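Azurocidin (PDB 1A7S) binds heparin and bacterial lipopolysaccharide, kills Gram-negative bacteria and attracts monocytes and fibroblasts, as a neutrophil granule homologue of serine proteases. Local coordinates at residues F140-D152 against P156-G168. Sequence-based numbering, arbitrary orientation.
Sequences FPRFVNVTVTPED and PNNVCTGVLTRRG. With NAG (2-acetamido-2-deoxy-beta-D-glucopyranose), chain B.
With CG1 trans to its carbonyl carbon (chi1 -52°), V146 splits its two methyls between neighbours on 156-168: CG1 goes to V163 and CG2 to T161. CG2 lies 3.6 Å from T161 CB and also touches OG1 and CG2 of that threonine, the two side chains meeting at a slant. V163, its own CG1 trans to the carbonyl carbon (chi1 -61°), sets this methyl against V146 CG1 and 3.5 Å from N145 O; V144 CG2 approaches the same methyl more loosely. On the backbone, T147 and G162 form an antiparallel hydrogen-bonded pair with reciprocal N-H...O bonds, T147 N to G162 O measuring 2.8 Å. The next pair, V148 with T161, is non-hydrogen-bonded, and there T161 CA brings its hydrogen to T147 O. V148 CG2 adds a looser touch to V159 CG1. Beyond this pair T149 N reaches C160 O at 2.9 Å; the bond is nearly straight at the hydrogen (168°), but the donor stands above the carbonyl plane. T149 OG1 passes 3.4 Å from C160 CB and donates to P150 O, which ties the threonine side chain to the backbone just after the strand.

Strands 142-148 and 158-162 make a beta hairpin in the second, C-terminal beta-barrel of the chymotrypsin-type fold, and the C154-C160 disulfide staples the connecting loop to strand 158-162. L179 of strand 178-181 packs against V146, V159 and T161, while strands 122-127 and 201-205 pair with 142-148 and 158-162 respectively. N145, whose carbonyl meets V163, carries the N-linked sugar, ND2 being bonded to C1 of NAG. The acetamide methyl C8 of NAG sits 3.4 Å from F143 CE2, approaching the ring obliquely. R5 NH1 also hydrogen-bonds the sugar.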
ATOM      1  N   PHE A 140      11.519  -7.999  -8.216  1.00  8.21           N
ATOM      2  CA  PHE A 140      10.489  -7.503  -9.165  1.00  8.61           C
ATOM      3  C   PHE A 140       9.170  -7.390  -8.442  1.00  8.49           C
ATOM      4  O   PHE A 140       8.855  -8.150  -7.497  1.00  9.40           O
ATOM      5  CB  PHE A 140      10.365  -8.486 -10.339  1.00  9.60           C
ATOM      6  CG  PHE A 140      11.643  -8.671 -11.132  1.00  9.60           C
ATOM      7  CD1 PHE A 140      12.217  -7.646 -11.818  1.00 10.74           C
ATOM      8  CD2 PHE A 140      12.301  -9.883 -11.100  1.00 11.84           C
ATOM      9  CE1 PHE A 140      13.387  -7.840 -12.540  1.00 12.46           C
ATOM     10  CE2 PHE A 140      13.500 -10.061 -11.762  1.00 11.48           C
ATOM     11  CZ  PHE A 140      14.035  -9.055 -12.498  1.00 12.43           C
ATOM     12  N   PRO A 141       8.282  -6.501  -8.857  1.00  8.32           N
ATOM     13  CA  PRO A 141       6.968  -6.460  -8.272  1.00  8.17           C
ATOM     14  C   PRO A 141       6.181  -7.737  -8.703  1.00  7.77           C
ATOM     15  O   PRO A 141       6.423  -8.228  -9.794  1.00  8.39           O
ATOM     16  CB  PRO A 141       6.319  -5.193  -8.817  1.00  8.73           C
ATOM     17  CG  PRO A 141       7.313  -4.606  -9.768  1.00  9.51           C
ATOM     18  CD  PRO A 141       8.321  -5.699 -10.092  1.00  9.29           C
ATOM     19  N   ARG A 142       5.359  -8.206  -7.804  1.00  7.79           N
ATOM     20  CA  ARG A 142       4.483  -9.368  -8.098  1.00  7.81           C
ATOM     21  C   ARG A 142       3.058  -8.943  -7.765  1.00  7.84           C
ATOM     22  O   ARG A 142       2.861  -8.045  -6.965  1.00  8.70           O
ATOM     23  CB  ARG A 142       4.954 -10.605  -7.355  1.00  9.09           C
ATOM     24  CG  ARG A 142       6.376 -10.999  -7.648  1.00  9.24           C
ATOM     25  CD  ARG A 142       6.759 -12.292  -6.986  1.00 10.37           C
ATOM     26  NE  ARG A 142       6.119 -13.441  -7.651  1.00 11.99           N
ATOM     27  CZ  ARG A 142       6.535 -14.029  -8.748  1.00 13.08           C
ATOM     28  NH1 ARG A 142       7.594 -13.691  -9.441  1.00 12.54           N
ATOM     29  NH2 ARG A 142       5.764 -15.060  -9.229  1.00 16.32           N
ATOM     30  N   PHE A 143       2.070  -9.652  -8.324  1.00  8.32           N
ATOM     31  CA  PHE A 143       0.683  -9.337  -8.110  1.00  8.22           C
ATOM     32  C   PHE A 143      -0.162 -10.573  -8.064  1.00  8.40           C
ATOM     33  O   PHE A 143       0.141 -11.619  -8.670  1.00  8.77           O
ATOM     34  CB  PHE A 143       0.179  -8.312  -9.128  1.00  9.16           C
ATOM     35  CG  PHE A 143       0.001  -8.891 -10.514  1.00  9.15           C
ATOM     36  CD1 PHE A 143       1.090  -9.120 -11.340  1.00 10.45           C
ATOM     37  CD2 PHE A 143      -1.254  -9.221 -10.987  1.00 10.80           C
ATOM     38  CE1 PHE A 143       0.962  -9.760 -12.564  1.00 11.11           C
ATOM     39  CE2 PHE A 143      -1.370  -9.783 -12.255  1.00 12.25           C
ATOM     40  CZ  PHE A 143      -0.246 -10.059 -13.014  1.00 11.95           C
ATOM     41  N   VAL A 144      -1.268 -10.456  -7.365  1.00  8.34           N
ATOM     42  CA  VAL A 144      -2.211 -11.566  -7.214  1.00  8.51           C
ATOM     43  C   VAL A 144      -3.650 -11.039  -7.262  1.00  8.25           C
ATOM     44  O   VAL A 144      -3.916  -9.922  -6.805  1.00  9.20           O
ATOM     45  CB  VAL A 144      -1.944 -12.317  -5.897  1.00  9.24           C
ATOM     46  CG1 VAL A 144      -2.014 -11.455  -4.645  1.00 10.60           C
ATOM     47  CG2 VAL A 144      -2.612 -13.634  -5.781  1.00 10.78           C
ATOM     48  N   ASN A 145      -4.533 -11.835  -7.849  1.00  8.93           N
ATOM     49  CA  ASN A 145      -5.954 -11.590  -7.836  1.00  8.99           C
ATOM     50  C   ASN A 145      -6.504 -12.025  -6.473  1.00  9.04           C
ATOM     51  O   ASN A 145      -6.173 -13.159  -6.055  1.00 10.48           O
ATOM     52  CB  ASN A 145      -6.635 -12.437  -8.894  1.00  9.74           C
ATOM     53  CG  ASN A 145      -6.398 -11.928 -10.310  1.00 11.65           C
ATOM     54  OD1 ASN A 145      -6.119 -10.751 -10.551  1.00 14.13           O
ATOM     55  ND2 ASN A 145      -6.533 -12.867 -11.260  1.00 13.31           N
ATOM     56  N   VAL A 146      -7.292 -11.212  -5.840  1.00  8.98           N
ATOM     57  CA  VAL A 146      -7.882 -11.527  -4.560  1.00  9.35           C
ATOM     58  C   VAL A 146      -9.373 -11.201  -4.612  1.00 10.19           C
ATOM     59  O   VAL A 146      -9.792 -10.379  -5.467  1.00 11.65           O
ATOM     60  CB  VAL A 146      -7.187 -10.889  -3.357  1.00  9.93           C
ATOM     61  CG1 VAL A 146      -5.662 -11.183  -3.354  1.00 10.43           C
ATOM     62  CG2 VAL A 146      -7.393  -9.376  -3.327  1.00 11.15           C
ATOM     63  N   THR A 147     -10.122 -11.762  -3.687  1.00  9.78           N
ATOM     64  CA  THR A 147     -11.583 -11.537  -3.644  1.00 10.04           C
ATOM     65  C   THR A 147     -11.980 -11.084  -2.269  1.00  9.53           C
ATOM     66  O   THR A 147     -11.550 -11.652  -1.264  1.00 10.84           O
ATOM     67  CB  THR A 147     -12.314 -12.866  -4.023  1.00 13.14           C
ATOM     68  OG1 THR A 147     -11.879 -13.216  -5.338  1.00 15.25           O
ATOM     69  CG2 THR A 147     -13.802 -12.645  -4.041  1.00 13.80           C
ATOM     70  N   VAL A 148     -12.827 -10.079  -2.177  1.00 10.07           N
ATOM     71  CA  VAL A 148     -13.300  -9.569  -0.852  1.00 10.84           C
ATOM     72  C   VAL A 148     -14.131 -10.615  -0.175  1.00 11.52           C
ATOM     73  O   VAL A 148     -15.016 -11.201  -0.762  1.00 12.89           O
ATOM     74  CB  VAL A 148     -14.097  -8.272  -1.083  1.00 11.22           C
ATOM     75  CG1 VAL A 148     -14.733  -7.798   0.234  1.00 12.82           C
ATOM     76  CG2 VAL A 148     -13.185  -7.200  -1.675  1.00 12.09           C
ATOM     77  N   THR A 149     -13.812 -10.857   1.111  1.00 12.95           N
ATOM     78  CA  THR A 149     -14.498 -11.831   1.933  1.00 16.84           C
ATOM     79  C   THR A 149     -15.847 -11.337   2.426  1.00 19.64           C
ATOM     80  O   THR A 149     -16.123 -10.163   2.441  1.00 21.23           O
ATOM     81  CB  THR A 149     -13.690 -12.207   3.196  1.00 16.25           C
ATOM     82  OG1 THR A 149     -13.725 -11.094   4.101  1.00 16.97           O
ATOM     83  CG2 THR A 149     -12.269 -12.572   2.929  1.00 16.86           C
ATOM     84  N   PRO A 150     -16.645 -12.285   2.913  1.00 27.23           N
ATOM     85  CA  PRO A 150     -17.851 -11.930   3.675  1.00 30.21           C
ATOM     86  C   PRO A 150     -17.473 -11.144   4.928  1.00 28.10           C
ATOM     87  O   PRO A 150     -16.365 -11.265   5.431  1.00 26.29           O
ATOM     88  CB  PRO A 150     -18.472 -13.241   4.051  1.00 32.70           C
ATOM     89  CG  PRO A 150     -17.937 -14.233   3.057  1.00 31.73           C
ATOM     90  CD  PRO A 150     -16.539 -13.766   2.783  1.00 28.39           C
ATOM     91  N   GLU A 151     -18.322 -10.213   5.292  1.00 29.68           N
ATOM     92  CA  GLU A 151     -18.089  -9.288   6.362  1.00 31.82           C
ATOM     93  C   GLU A 151     -17.850 -10.039   7.646  1.00 29.47           C
ATOM     94  O   GLU A 151     -17.065  -9.712   8.502  1.00 25.47           O
ATOM     95  CB  GLU A 151     -19.211  -8.255   6.464  1.00 36.60           C
ATOM     96  CG  GLU A 151     -20.499  -8.690   7.038  1.00 42.40           C
ATOM     97  CD  GLU A 151     -21.717  -7.861   6.693  1.00 47.77           C
ATOM     98  OE1 GLU A 151     -21.819  -7.412   5.538  1.00 56.22           O
ATOM     99  OE2 GLU A 151     -22.617  -7.661   7.562  1.00 52.71           O
ATOM    100  N   ASP A 152     -18.525 -11.212   7.797  1.00 30.42           N
ATOM    101  CA  ASP A 152     -18.351 -11.895   9.070  1.00 33.05           C
ATOM    102  C   ASP A 152     -16.958 -12.471   9.290  1.00 30.39           C
ATOM    103  O   ASP A 152     -16.681 -12.924  10.411  1.00 35.79           O
ATOM    104  CB  ASP A 152     -19.376 -12.998   9.271  1.00 38.19           C
ATOM    105  CG  ASP A 152     -18.702 -14.362   9.010  1.00 42.48           C
ATOM    106  OD1 ASP A 152     -18.356 -14.595   7.847  1.00 41.56           O
ATOM    107  OD2 ASP A 152     -18.590 -15.131  10.041  1.00 46.39           O
ATOM    108  N   PRO A 156     -15.230  -4.212  10.797  1.00 15.96           N
ATOM    109  CA  PRO A 156     -15.590  -2.977  10.143  1.00 14.06           C
ATOM    110  C   PRO A 156     -14.457  -2.074   9.732  1.00 11.91           C
ATOM    111  O   PRO A 156     -14.567  -1.421   8.663  1.00 12.76           O
ATOM    112  CB  PRO A 156     -16.588  -2.305  11.061  1.00 16.73           C
ATOM    113  CG  PRO A 156     -17.135  -3.355  11.925  1.00 19.12           C
ATOM    114  CD  PRO A 156     -16.058  -4.437  12.043  1.00 18.50           C
ATOM    115  N   ASN A 157     -13.371  -2.004  10.483  1.00 11.16           N
ATOM    116  CA  ASN A 157     -12.257  -1.090  10.142  1.00 10.98           C
ATOM    117  C   ASN A 157     -11.466  -1.528   8.905  1.00  9.20           C
ATOM    118  O   ASN A 157     -10.656  -0.745   8.411  1.00  9.77           O
ATOM    119  CB  ASN A 157     -11.257  -1.089  11.336  1.00 12.06           C
ATOM    120  CG  ASN A 157     -10.428   0.137  11.384  1.00 11.12           C
ATOM    121  OD1 ASN A 157      -9.189   0.078  11.294  1.00 13.89           O
ATOM    122  ND2 ASN A 157     -11.070   1.277  11.512  1.00 15.05           N
ATOM    123  N   ASN A 158     -11.688  -2.759   8.468  1.00  9.68           N
ATOM    124  CA  ASN A 158     -10.913  -3.374   7.423  1.00  9.53           C
ATOM    125  C   ASN A 158     -11.750  -3.798   6.243  1.00  9.29           C
ATOM    126  O   ASN A 158     -12.973  -3.970   6.353  1.00 10.96           O
ATOM    127  CB  ASN A 158     -10.172  -4.614   7.960  1.00  9.37           C
ATOM    128  CG  ASN A 158      -9.103  -4.203   8.982  1.00 10.31           C
ATOM    129  OD1 ASN A 158      -7.942  -3.792   8.577  1.00 13.95           O
ATOM    130  ND2 ASN A 158      -9.369  -4.290  10.191  1.00 11.18           N
ATOM    131  N   VAL A 159     -11.095  -4.022   5.126  1.00  9.51           N
ATOM    132  CA  VAL A 159     -11.590  -4.772   3.991  1.00 10.01           C
ATOM    133  C   VAL A 159     -10.668  -6.027   3.920  1.00  8.59           C
ATOM    134  O   VAL A 159      -9.460  -5.897   4.034  1.00  9.72           O
ATOM    135  CB  VAL A 159     -11.424  -4.001   2.647  1.00 12.40           C
ATOM    136  CG1 VAL A 159     -11.849  -4.912   1.482  1.00 15.95           C
ATOM    137  CG2 VAL A 159     -12.250  -2.757   2.651  1.00 14.12           C
ATOM    138  N   CYS A 160     -11.285  -7.194   3.927  1.00  9.46           N
ATOM    139  CA  CYS A 160     -10.554  -8.451   3.962  1.00  9.52           C
ATOM    140  C   CYS A 160     -10.698  -9.190   2.645  1.00  8.84           C
ATOM    141  O   CYS A 160     -11.717  -9.103   1.981  1.00 10.42           O
ATOM    142  CB  CYS A 160     -11.038  -9.343   5.082  1.00 10.06           C
ATOM    143  SG  CYS A 160     -10.806  -8.663   6.700  1.00 12.40           S
ATOM    144  N   THR A 161      -9.594  -9.912   2.298  1.00  9.24           N
ATOM    145  CA  THR A 161      -9.573 -10.637   1.050  1.00  9.54           C
ATOM    146  C   THR A 161      -9.026 -12.018   1.213  1.00  9.13           C
ATOM    147  O   THR A 161      -8.340 -12.344   2.193  1.00 10.03           O
ATOM    148  CB  THR A 161      -8.744  -9.907  -0.027  1.00  9.55           C
ATOM    149  OG1 THR A 161      -7.361  -9.876   0.380  1.00 10.60           O
ATOM    150  CG2 THR A 161      -9.188  -8.494  -0.218  1.00 11.15           C
ATOM    151  N   GLY A 162      -9.367 -12.856   0.244  1.00 10.14           N
ATOM    152  CA  GLY A 162      -8.831 -14.202   0.182  1.00 10.23           C
ATOM    153  C   GLY A 162      -8.631 -14.603  -1.268  1.00 10.52           C
ATOM    154  O   GLY A 162      -9.021 -13.893  -2.222  1.00 10.81           O
ATOM    155  N   VAL A 163      -8.063 -15.768  -1.452  1.00 10.78           N
ATOM    156  CA  VAL A 163      -7.819 -16.368  -2.739  1.00 12.74           C
ATOM    157  C   VAL A 163      -8.377 -17.813  -2.739  1.00 12.34           C
ATOM    158  O   VAL A 163      -8.703 -18.371  -1.701  1.00 13.23           O
ATOM    159  CB  VAL A 163      -6.317 -16.419  -3.091  1.00 11.68           C
ATOM    160  CG1 VAL A 163      -5.765 -14.995  -3.134  1.00 14.36           C
ATOM    161  CG2 VAL A 163      -5.549 -17.232  -2.034  1.00 12.47           C
ATOM    162  N   LEU A 164      -8.534 -18.324  -3.924  1.00 13.10           N
ATOM    163  CA  LEU A 164      -9.063 -19.703  -4.077  1.00 14.88           C
ATOM    164  C   LEU A 164      -7.931 -20.714  -3.973  1.00 16.30           C
ATOM    165  O   LEU A 164      -8.240 -21.900  -3.756  1.00 23.12           O
ATOM    166  CB  LEU A 164      -9.686 -19.829  -5.481  1.00 17.76           C
ATOM    167  CG  LEU A 164     -10.967 -19.081  -5.706  1.00 19.61           C
ATOM    168  CD1 LEU A 164     -11.490 -19.302  -7.105  1.00 20.81           C
ATOM    169  CD2 LEU A 164     -12.041 -19.451  -4.639  1.00 24.35           C
ATOM    170  N   THR A 165      -6.681 -20.292  -4.106  1.00 15.44           N
ATOM    171  CA  THR A 165      -5.540 -21.209  -3.993  1.00 15.95           C
ATOM    172  C   THR A 165      -5.174 -21.343  -2.514  1.00 14.17           C
ATOM    173  O   THR A 165      -5.692 -20.642  -1.665  1.00 13.56           O
ATOM    174  CB  THR A 165      -4.347 -20.722  -4.794  1.00 18.42           C
ATOM    175  OG1 THR A 165      -4.094 -19.348  -4.301  1.00 21.05           O
ATOM    176  CG2 THR A 165      -4.587 -20.565  -6.259  1.00 21.72           C
ATOM    177  N   ARG A 166      -4.286 -22.296  -2.183  1.00 15.76           N
ATOM    178  CA  ARG A 166      -3.953 -22.548  -0.817  1.00 16.05           C
ATOM    179  C   ARG A 166      -3.231 -21.409  -0.132  1.00 14.31           C
ATOM    180  O   ARG A 166      -3.494 -21.119   1.040  1.00 15.06           O
ATOM    181  CB  ARG A 166      -3.178 -23.840  -0.604  1.00 25.55           C
ATOM    182  CG  ARG A 166      -3.647 -24.605   0.648  1.00 37.59           C
ATOM    183  CD  ARG A 166      -2.578 -24.672   1.707  1.00 42.06           C
ATOM    184  NE  ARG A 166      -1.445 -25.568   1.420  1.00 46.65           N
ATOM    185  CZ  ARG A 166      -0.180 -25.096   1.517  1.00 46.64           C
ATOM    186  NH1 ARG A 166       0.440 -24.643   0.428  1.00 52.25           N
ATOM    187  NH2 ARG A 166       0.377 -25.000   2.686  1.00 49.49           N
ATOM    188  N   ARG A 167      -2.333 -20.754  -0.882  1.00 13.39           N
ATOM    189  CA  ARG A 167      -1.608 -19.616  -0.354  1.00 12.52           C
ATOM    190  C   ARG A 167      -1.494 -18.539  -1.427  1.00 12.60           C
ATOM    191  O   ARG A 167      -0.883 -18.710  -2.446  1.00 14.77           O
ATOM    192  CB  ARG A 167      -0.224 -19.989   0.137  1.00 13.12           C
ATOM    193  CG  ARG A 167      -0.167 -21.071   1.191  1.00 13.49           C
ATOM    194  CD  ARG A 167      -0.642 -20.568   2.514  1.00 15.36           C
ATOM    195  NE  ARG A 167      -0.567 -21.471   3.618  1.00 15.60           N
ATOM    196  CZ  ARG A 167      -1.533 -22.305   4.036  1.00 17.04           C
ATOM    197  NH1 ARG A 167      -2.759 -22.314   3.505  1.00 17.58           N
ATOM    198  NH2 ARG A 167      -1.239 -23.174   5.024  1.00 20.23           N
ATOM    199  N   GLY A 168      -2.135 -17.395  -1.096  1.00 11.14           N
ATOM    200  CA  GLY A 168      -2.038 -16.245  -1.991  1.00 10.80           C
ATOM    201  C   GLY A 168      -2.387 -14.969  -1.191  1.00 10.11           C
ATOM    202  O   GLY A 168      -3.273 -15.012  -0.384  1.00 11.61           O
TER
HETATM  203  C1  NAG B   1      -6.572 -12.552 -12.665  1.00 17.95           C
HETATM  204  C2  NAG B   1      -5.527 -13.537 -13.289  1.00 19.08           C
HETATM  205  C3  NAG B   1      -5.628 -13.440 -14.802  1.00 21.63           C
HETATM  206  C4  NAG B   1      -7.116 -13.888 -15.160  1.00 23.96           C
HETATM  207  C5  NAG B   1      -7.984 -12.761 -14.551  1.00 22.73           C
HETATM  208  C6  NAG B   1      -9.460 -13.062 -14.612  1.00 25.71           C
HETATM  209  C7  NAG B   1      -3.418 -13.685 -11.977  1.00 17.83           C
HETATM  210  C8  NAG B   1      -2.136 -13.040 -11.561  1.00 21.23           C
HETATM  211  N2  NAG B   1      -4.159 -13.060 -12.923  1.00 17.29           N
HETATM  212  O3  NAG B   1      -4.804 -14.396 -15.385  1.00 26.12           O
HETATM  213  O4  NAG B   1      -7.144 -13.766 -16.618  1.00 24.91           O
HETATM  214  O5  NAG B   1      -7.890 -12.925 -13.119  1.00 20.47           O
HETATM  215  O6  NAG B   1      -9.681 -14.444 -14.538  1.00 38.39           O
HETATM  216  O7  NAG B   1      -3.828 -14.678 -11.471  1.00 23.74           O